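Local coordinates for protein putative rubredoxin reductase (Rhodopseudomonas palustris, PDB 3FG2) that probably uses its FAD cofactor to carry electrons from NADH to the ferredoxin partner of the cytochrome P450 CYP199A2, at residues H144-G149 with L228-V233; E167-E172 with G198-Y203; R206-A211 with G219-D224. All blocks are in the same frame, centred on the assembly; numbering follows the deposited sequence.

Contact 1: residues H144-G149 with L228-V233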
loop_
_atom_site.group_PDB
_atom_site.type_symbol
_atom_site.label_atom_id
_atom_site.label_comp_id
_atom_site.label_asym_id
_atom_site.label_seq_id
_atom_site.Cartn_x
_atom_site.Cartn_y
_atom_site.Cartn_z
ATOM N N HIS A 144 23.628 12.950 0.526
ATOM C CA HIS A 144 23.453 12.008 -0.570
ATOM C C HIS A 144 22.753 10.716 -0.153
ATOM O O HIS A 144 23.288 9.944 0.644
ATOM C CB HIS A 144 24.847 11.698 -1.117
ATOM C CG HIS A 144 24.852 11.064 -2.467
ATOM N ND1 HIS A 144 23.698 10.783 -3.164
ATOM C CD2 HIS A 144 25.878 10.683 -3.264
ATOM C CE1 HIS A 144 24.014 10.257 -4.335
ATOM N NE2 HIS A 144 25.330 10.187 -4.419
ATOM N N VAL A 145 21.566 10.470 -0.700
ATOM C CA VAL A 145 20.832 9.255 -0.359
ATOM C C VAL A 145 20.661 8.298 -1.542
ATOM O O VAL A 145 20.385 8.723 -2.670
ATOM C CB VAL A 145 19.419 9.585 0.197
ATOM C CG1 VAL A 145 18.624 10.384 -0.820
ATOM C CG2 VAL A 145 18.683 8.300 0.532
ATOM N N VAL A 146 20.848 7.007 -1.290
ATOM C CA VAL A 146 20.642 6.012 -2.334
ATOM C C VAL A 146 19.317 5.345 -2.001
ATOM O O VAL A 146 19.132 4.849 -0.892
ATOM C CB VAL A 146 21.739 4.913 -2.355
ATOM C CG1 VAL A 146 21.302 3.764 -3.264
ATOM C CG2 VAL A 146 23.046 5.483 -2.875
ATOM N N VAL A 147 18.392 5.351 -2.956
ATOM C CA VAL A 147 17.090 4.730 -2.753
ATOM C C VAL A 147 17.076 3.364 -3.443
ATOM O O VAL A 147 17.190 3.278 -4.666
ATOM C CB VAL A 147 15.964 5.603 -3.339
ATOM C CG1 VAL A 147 14.621 4.897 -3.206
ATOM C CG2 VAL A 147 15.937 6.942 -2.624
ATOM N N ILE A 148 16.952 2.302 -2.652
ATOM C CA ILE A 148 16.921 0.948 -3.194
ATOM C C ILE A 148 15.467 0.519 -3.299
ATOM O O ILE A 148 14.796 0.336 -2.286
ATOM C CB ILE A 148 17.658 -0.066 -2.276
ATOM C CG1 ILE A 148 19.073 0.437 -1.957
ATOM C CG2 ILE A 148 17.709 -1.432 -2.956
ATOM C CD1 ILE A 148 19.854 -0.439 -0.970
ATOM N N GLY A 149 14.989 0.352 -4.527
ATOM C CA GLY A 149 13.610 -0.053 -4.743
ATOM C C GLY A 149 12.831 1.038 -5.449
ATOM O O GLY A 149 12.469 2.044 -4.832
ATOM N N LEU A 228 28.105 3.015 -5.171
ATOM C CA LEU A 228 27.535 4.353 -5.254
ATOM C C LEU A 228 27.724 5.023 -3.899
ATOM O O LEU A 228 27.174 4.579 -2.895
ATOM C CB LEU A 228 26.045 4.293 -5.591
ATOM C CG LEU A 228 25.647 3.740 -6.956
ATOM C CD1 LEU A 228 24.144 3.898 -7.137
ATOM C CD2 LEU A 228 26.395 4.491 -8.058
ATOM N N PRO A 229 28.518 6.096 -3.848
ATOM C CA PRO A 229 28.735 6.779 -2.566
ATOM C C PRO A 229 27.441 7.405 -2.056
ATOM O O PRO A 229 26.573 7.788 -2.846
ATOM C CB PRO A 229 29.791 7.821 -2.905
ATOM C CG PRO A 229 29.467 8.164 -4.347
ATOM C CD PRO A 229 29.177 6.807 -4.958
ATOM N N CYS A 230 27.311 7.482 -0.736
ATOM C CA CYS A 230 26.123 8.053 -0.123
ATOM C C CYS A 230 26.274 8.064 1.394
ATOM O O CYS A 230 27.052 7.291 1.946
ATOM C CB CYS A 230 24.887 7.236 -0.513
ATOM S SG CYS A 230 24.857 5.540 0.121
ATOM N N ASP A 231 25.547 8.947 2.069
ATOM C CA ASP A 231 25.619 8.992 3.526
ATOM C C ASP A 231 24.278 8.601 4.123
ATOM O O ASP A 231 24.102 8.623 5.337
ATOM C CB ASP A 231 26.048 10.378 4.024
ATOM C CG ASP A 231 25.113 11.479 3.580
ATOM O OD1 ASP A 231 25.413 12.650 3.876
ATOM O OD2 ASP A 231 24.081 11.185 2.942
ATOM N N LEU A 232 23.341 8.225 3.256
ATOM C CA LEU A 232 22.013 7.805 3.679
ATOM C C LEU A 232 21.403 6.790 2.701
ATOM O O LEU A 232 21.504 6.942 1.478
ATOM C CB LEU A 232 21.090 9.022 3.805
ATOM C CG LEU A 232 19.644 8.795 4.270
ATOM C CD1 LEU A 232 19.625 8.229 5.680
ATOM C CD2 LEU A 232 18.888 10.112 4.230
ATOM N N VAL A 233 20.771 5.757 3.248
ATOM C CA VAL A 233 20.131 4.734 2.431
ATOM C C VAL A 233 18.677 4.532 2.850
ATOM O O VAL A 233 18.368 4.403 4.040
ATOM C CB VAL A 233 20.850 3.364 2.552
ATOM C CG1 VAL A 233 20.153 2.323 1.656
ATOM C CG2 VAL A 233 22.319 3.506 2.165
#
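Leu228 and Val146 touch where a short antiparallel strand runs down onto the five-stranded parallel sheet of a Rossmann-type domain: CB of Leu228 rests 4.2 Å from Val146 CG2. Pro229 sets its carbonyl over one face of the His144 ring, its O 3.0 Å from His144 CD2 without a hydrogen bond. At Cys230 the chain leaves that strand; its slim side chain suits a tight spot, CB 3.5 Å from Val146 CG2 while SG meets the same methyl. Asp231 N donates to His144 O, in the carbonyl plane, and its CG, tucked between backbone N and carbonyl carbon (chi1 59°), swings OD2 back to accept His144 N at 3.0 Å from above the carboxylate plane. OD2 also crowds His144 O (2.7 Å), an unbonded acceptor pair that the amide bonds probably offset. OD1 takes Lys143 N, so two consecutive amides share the carboxylate at the start of strand 144-148. Leu232 then begins the parallel pairing: its N bonds weakly to His144 O, its O receives Val146 N at 2.8 Å, and its CG packs on Val145 CG2. Branched Val233, suited to a buried strand, closes the segment with CG1 3.8 Å from Ile148 CD1.

Contact 2: residues E167-E172 with G198-Y203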
loop_
_atom_site.group_PDB
_atom_site.type_symbol
_atom_site.label_atom_id
_atom_site.label_comp_id
_atom_site.label_asym_id
_atom_site.label_seq_id
_atom_site.Cartn_x
_atom_site.Cartn_y
_atom_site.Cartn_z
ATOM N N GLU A 167 21.346 14.719 -2.900
ATOM C CA GLU A 167 21.753 14.054 -4.120
ATOM C C GLU A 167 20.977 12.744 -4.056
ATOM O O GLU A 167 20.908 12.123 -2.994
ATOM C CB GLU A 167 23.249 13.783 -4.079
ATOM C CG GLU A 167 23.848 13.566 -5.420
ATOM C CD GLU A 167 24.905 14.596 -5.721
ATOM O OE1 GLU A 167 24.589 15.809 -5.641
ATOM O OE2 GLU A 167 26.050 14.185 -6.035
ATOM N N VAL A 168 20.398 12.319 -5.172
ATOM C CA VAL A 168 19.605 11.099 -5.161
ATOM C C VAL A 168 19.933 10.080 -6.237
ATOM O O VAL A 168 19.960 10.399 -7.424
ATOM C CB VAL A 168 18.102 11.425 -5.284
ATOM C CG1 VAL A 168 17.280 10.147 -5.186
ATOM C CG2 VAL A 168 17.696 12.403 -4.210
ATOM N N ASP A 169 20.169 8.845 -5.804
ATOM C CA ASP A 169 20.445 7.734 -6.707
ATOM C C ASP A 169 19.451 6.622 -6.395
ATOM O O ASP A 169 19.305 6.210 -5.241
ATOM C CB ASP A 169 21.875 7.214 -6.535
ATOM C CG ASP A 169 22.892 8.065 -7.266
ATOM O OD1 ASP A 169 23.340 9.092 -6.719
ATOM O OD2 ASP A 169 23.232 7.715 -8.407
ATOM N N VAL A 170 18.759 6.154 -7.427
ATOM C CA VAL A 170 17.769 5.094 -7.277
ATOM C C VAL A 170 18.263 3.778 -7.870
ATOM O O VAL A 170 18.597 3.699 -9.052
ATOM C CB VAL A 170 16.434 5.475 -7.950
ATOM C CG1 VAL A 170 15.472 4.297 -7.889
ATOM C CG2 VAL A 170 15.829 6.689 -7.257
ATOM N N VAL A 171 18.298 2.751 -7.031
ATOM C CA VAL A 171 18.750 1.423 -7.421
ATOM C C VAL A 171 17.581 0.447 -7.590
ATOM O O VAL A 171 16.883 0.130 -6.626
ATOM C CB VAL A 171 19.725 0.860 -6.360
ATOM C CG1 VAL A 171 20.017 -0.612 -6.634
ATOM C CG2 VAL A 171 21.009 1.677 -6.361
ATOM N N GLU A 172 17.379 -0.018 -8.821
ATOM C CA GLU A 172 16.315 -0.972 -9.142
ATOM C C GLU A 172 16.888 -2.180 -9.887
ATOM O O GLU A 172 17.696 -2.026 -10.807
ATOM C CB GLU A 172 15.235 -0.317 -10.008
ATOM C CG GLU A 172 14.198 -1.307 -10.529
ATOM C CD GLU A 172 13.475 -2.049 -9.410
ATOM O OE1 GLU A 172 13.050 -3.205 -9.636
ATOM O OE2 GLU A 172 13.324 -1.480 -8.307
ATOM N N GLY A 198 17.264 15.557 -11.828
ATOM C CA GLY A 198 18.624 15.318 -11.377
ATOM C C GLY A 198 18.806 14.041 -10.586
ATOM O O GLY A 198 19.853 13.829 -9.980
ATOM N N ILE A 199 17.788 13.187 -10.578
ATOM C CA ILE A 199 17.871 11.923 -9.862
ATOM C C ILE A 199 18.523 10.917 -10.809
ATOM O O ILE A 199 18.098 10.773 -11.955
ATOM C CB ILE A 199 16.471 11.445 -9.452
ATOM C CG1 ILE A 199 15.886 12.428 -8.428
ATOM C CG2 ILE A 199 16.537 10.021 -8.929
ATOM C CD1 ILE A 199 14.414 12.218 -8.101
ATOM N N ARG A 200 19.566 10.239 -10.340
ATOM C CA ARG A 200 20.269 9.273 -11.176
ATOM C C ARG A 200 19.656 7.887 -10.995
ATOM O O ARG A 200 19.717 7.314 -9.903
ATOM C CB ARG A 200 21.756 9.210 -10.799
ATOM C CG ARG A 200 22.376 10.522 -10.308
ATOM C CD ARG A 200 22.847 11.397 -11.439
ATOM N NE ARG A 200 23.909 10.749 -12.202
ATOM C CZ ARG A 200 24.521 11.299 -13.247
ATOM N NH1 ARG A 200 24.183 12.515 -13.658
ATOM N NH2 ARG A 200 25.464 10.624 -13.892
ATOM N N MET A 201 19.071 7.354 -12.066
ATOM C CA MET A 201 18.456 6.032 -12.036
ATOM C C MET A 201 19.448 4.936 -12.430
ATOM O O MET A 201 20.229 5.106 -13.365
ATOM C CB MET A 201 17.257 5.995 -12.987
ATOM C CG MET A 201 15.944 5.722 -12.286
ATOM S SD MET A 201 15.534 6.999 -11.059
ATOM C CE MET A 201 13.748 7.058 -11.235
ATOM N N HIS A 202 19.412 3.815 -11.715
ATOM C CA HIS A 202 20.293 2.683 -11.996
ATOM C C HIS A 202 19.457 1.412 -12.115
ATOM O O HIS A 202 18.815 0.989 -11.149
ATOM C CB HIS A 202 21.300 2.520 -10.865
ATOM C CG HIS A 202 22.124 3.743 -10.616
ATOM N ND1 HIS A 202 23.268 4.028 -11.332
ATOM C CD2 HIS A 202 21.963 4.762 -9.739
ATOM C CE1 HIS A 202 23.779 5.168 -10.901
ATOM N NE2 HIS A 202 23.007 5.633 -9.935
ATOM N N TYR A 203 19.467 0.800 -13.295
ATOM C CA TYR A 203 18.689 -0.411 -13.522
ATOM C C TYR A 203 19.525 -1.680 -13.632
ATOM O O TYR A 203 20.732 -1.622 -13.851
ATOM C CB TYR A 203 17.845 -0.261 -14.791
ATOM C CG TYR A 203 16.910 0.916 -14.752
ATOM C CD1 TYR A 203 17.197 2.087 -15.454
ATOM C CD2 TYR A 203 15.744 0.872 -13.988
ATOM C CE1 TYR A 203 16.340 3.191 -15.394
ATOM C CE2 TYR A 203 14.892 1.958 -13.919
ATOM C CZ TYR A 203 15.190 3.114 -14.623
ATOM O OH TYR A 203 14.329 4.180 -14.553
HETATM O O HOH W 1 21.060 13.703 -7.677
#
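A beta-alpha-beta unit of the Rossmann-type sheet closes here: Val168, Val170 and Glu172 of segment 167-172 bond in parallel to Arg200 and His202 on strand 200-202, with helix 184-196 connecting the two. Arg200 N donates to Val168 O, Val170 N to Arg200 O, His202 N to Val170 O and Glu172 N to His202 O, the regular parallel exchange. On one face Asp169 and His202 make a His-carboxylate hydrogen bond. NE2 of His202 gives its hydrogen to Asp169 OD2 at 2.6 Å and a nearly straight 169°, on the anti lone pair of that oxygen and 3° from the ring plane; carboxylate and ring are almost coplanar. With CG anti to the carbonyl carbon (chi1 -57°), the imidazole leans back along the sheet to reach it. Arg200 runs beside the aspartate with its CB 3.2 Å from OD2, but its guanidinium turns away, so any help from its charge is likely slight. The other face is apolar: Met201 SD lies 3.6 Å from Val170 CB, and Ile199 CG2 touches CG1 of Val168 and CG2 of Val170. Farther along, Glu172 sends OE2 to Ala150 N, within what is probably the glycine-rich turn of a nucleotide-binding Rossmann unit. Gly198, whose positive phi in a Schellman motif calls for glycine, sends its O to a water at 2.6 Å, which accepts Val168 N at 2.9 Å.

Contact 3: residues R206-A211 with G219-D224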
loop_
_atom_site.group_PDB
_atom_site.type_symbol
_atom_site.label_atom_id
_atom_site.label_comp_id
_atom_site.label_asym_id
_atom_site.label_seq_id
_atom_site.Cartn_x
_atom_site.Cartn_y
_atom_site.Cartn_z
ATOM N N ARG A 206 21.387 -4.968 -8.021
ATOM C CA ARG A 206 20.940 -5.235 -6.655
ATOM C C ARG A 206 22.017 -4.719 -5.726
ATOM O O ARG A 206 23.178 -4.591 -6.124
ATOM C CB ARG A 206 20.840 -6.734 -6.358
ATOM C CG ARG A 206 19.955 -7.564 -7.237
ATOM C CD ARG A 206 20.228 -9.036 -6.936
ATOM N NE ARG A 206 20.019 -9.348 -5.525
ATOM C CZ ARG A 206 18.984 -10.039 -5.055
ATOM N NH1 ARG A 206 18.055 -10.506 -5.884
ATOM N NH2 ARG A 206 18.869 -10.255 -3.750
ATOM N N ALA A 207 21.638 -4.453 -4.482
ATOM C CA ALA A 207 22.604 -4.023 -3.486
ATOM C C ALA A 207 23.229 -5.332 -2.987
ATOM O O ALA A 207 22.515 -6.293 -2.705
ATOM C CB ALA A 207 21.904 -3.301 -2.340
ATOM N N THR A 208 24.554 -5.384 -2.908
ATOM C CA THR A 208 25.229 -6.588 -2.436
ATOM C C THR A 208 25.951 -6.327 -1.123
ATOM O O THR A 208 26.410 -7.262 -0.468
ATOM C CB THR A 208 26.277 -7.088 -3.449
ATOM O OG1 THR A 208 27.244 -6.055 -3.681
ATOM C CG2 THR A 208 25.614 -7.475 -4.765
ATOM N N GLU A 209 26.044 -5.053 -0.744
ATOM C CA GLU A 209 26.730 -4.658 0.481
ATOM C C GLU A 209 26.569 -3.155 0.719
ATOM O O GLU A 209 26.455 -2.381 -0.230
ATOM C CB GLU A 209 28.223 -5.011 0.363
ATOM C CG GLU A 209 29.137 -4.368 1.397
ATOM C CD GLU A 209 30.613 -4.756 1.216
ATOM O OE1 GLU A 209 31.140 -4.615 0.093
ATOM O OE2 GLU A 209 31.251 -5.198 2.199
ATOM N N ILE A 210 26.535 -2.753 1.988
ATOM C CA ILE A 210 26.443 -1.343 2.343
ATOM C C ILE A 210 27.830 -0.943 2.827
ATOM O O ILE A 210 28.260 -1.363 3.906
ATOM C CB ILE A 210 25.452 -1.084 3.500
ATOM C CG1 ILE A 210 24.038 -1.511 3.091
ATOM C CG2 ILE A 210 25.521 0.393 3.914
ATOM C CD1 ILE A 210 23.566 -0.928 1.771
ATOM N N ALA A 211 28.531 -0.146 2.028
ATOM C CA ALA A 211 29.871 0.300 2.383
ATOM C C ALA A 211 29.830 1.263 3.565
ATOM O O ALA A 211 29.088 2.253 3.564
ATOM C CB ALA A 211 30.544 0.970 1.182
ATOM N N GLY A 219 28.345 4.335 1.235
ATOM C CA GLY A 219 27.946 3.985 -0.113
ATOM C C GLY A 219 27.225 2.658 -0.208
ATOM O O GLY A 219 27.156 1.899 0.761
ATOM N N VAL A 220 26.671 2.382 -1.380
ATOM C CA VAL A 220 25.963 1.128 -1.607
ATOM C C VAL A 220 26.655 0.362 -2.733
ATOM O O VAL A 220 26.789 0.859 -3.853
ATOM C CB VAL A 220 24.474 1.372 -1.974
ATOM C CG1 VAL A 220 23.785 0.044 -2.279
ATOM C CG2 VAL A 220 23.770 2.067 -0.818
ATOM N N VAL A 221 27.115 -0.843 -2.420
ATOM C CA VAL A 221 27.795 -1.667 -3.408
ATOM C C VAL A 221 26.753 -2.435 -4.221
ATOM O O VAL A 221 25.809 -3.005 -3.668
ATOM C CB VAL A 221 28.766 -2.655 -2.729
ATOM C CG1 VAL A 221 29.647 -3.322 -3.778
ATOM C CG2 VAL A 221 29.623 -1.922 -1.705
ATOM N N LEU A 222 26.934 -2.452 -5.536
ATOM C CA LEU A 222 25.989 -3.121 -6.425
ATOM C C LEU A 222 26.503 -4.439 -6.991
ATOM O O LEU A 222 27.701 -4.746 -6.924
ATOM C CB LEU A 222 25.624 -2.182 -7.577
ATOM C CG LEU A 222 25.066 -0.812 -7.175
ATOM C CD1 LEU A 222 24.946 0.073 -8.405
ATOM C CD2 LEU A 222 23.713 -0.983 -6.488
ATOM N N SER A 223 25.580 -5.206 -7.564
ATOM C CA SER A 223 25.901 -6.500 -8.160
ATOM C C SER A 223 26.785 -6.397 -9.403
ATOM O O SER A 223 27.198 -7.418 -9.959
ATOM C CB SER A 223 24.613 -7.256 -8.503
ATOM O OG SER A 223 23.713 -6.411 -9.194
ATOM N N ASP A 224 27.067 -5.181 -9.865
ATOM C CA ASP A 224 27.948 -5.062 -11.016
ATOM C C ASP A 224 29.359 -4.749 -10.524
ATOM O O ASP A 224 30.272 -4.500 -11.316
ATOM C CB ASP A 224 27.454 -3.991 -11.997
ATOM C CG ASP A 224 27.369 -2.619 -11.378
ATOM O OD1 ASP A 224 26.963 -1.682 -12.099
ATOM O OD2 ASP A 224 27.702 -2.477 -10.180
HETATM O O HOH W 2 29.047 -6.669 -5.622
#
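Two residues, Thr208 and Glu209, stand opposite the single Val221, a classic beta bulge in the hairpin of strands 207-213 and 216-222. Thr208 N donates to Val221 O at 2.8 Å and 170°, and Val221 N returns a bond to Glu209 O. The extra residue is taken up at Thr208, whose psi of -11° departs from the strand. Glu209 lays its aliphatic stem along CG2 of Val221. Thr208 OG1 sits between its backbone N and carbonyl carbon (chi1 59°) and reaches a water 2.7 Å away, and that water donates to Leu222 O, while Thr208 CG2 packs 3.5 Å from Ser223 CA. A valine here would probably leave that water without one of its holders and the Leu222 carbonyl less firmly bridged. Ser223 OG accepts Arg206 N at 3.0 Å, and Ser223 N bonds to Arg206 O, fastening the strand ends. Toward the hairpin turn, Ala211 and Gly219 pair through two weak bonds; the backbone angles of Gly219 would bring any CB into collision with the carbonyl O before it, hence glycine. Small Ala207 fits its CB 3.8 Å from Val220 CG1, and Ile210 CD1 meets Val220 CG2. Farther out, Ile148 and Val146 back Ala207 and Val220. The implied pattern is amphipathic: Ala207, Ile210, Val220 and Leu222 put apolar groups on the inner side, whereas the other mixes Val221 and Ala211 with Glu209, the Thr208 hydroxyl and its water.

In the fold
Contact 1 is the most buried of the three; contacts 2 and 3 are part core, part surface. Contacts 1 and 2 belong to one parallel sheet, in which strands 144-148 and 167-171 are neighbours, probably bonded from Val147 N to Asp169 O. Contact 3 lies in the antiparallel layer against it, and segment 228-233 joins the two, Leu228 O probably bonding to Val220 N. Both other contacts are nested in the loop that contact 1 closes. Contact 1 relies on valines and one carboxylate gripping backbone amides, contact 2 adds a histidine-carboxylate bond near the sheet edge, and contact 3 turns to the hydroxyls of Thr208 and Ser223 and, like contact 2, has a bridging water.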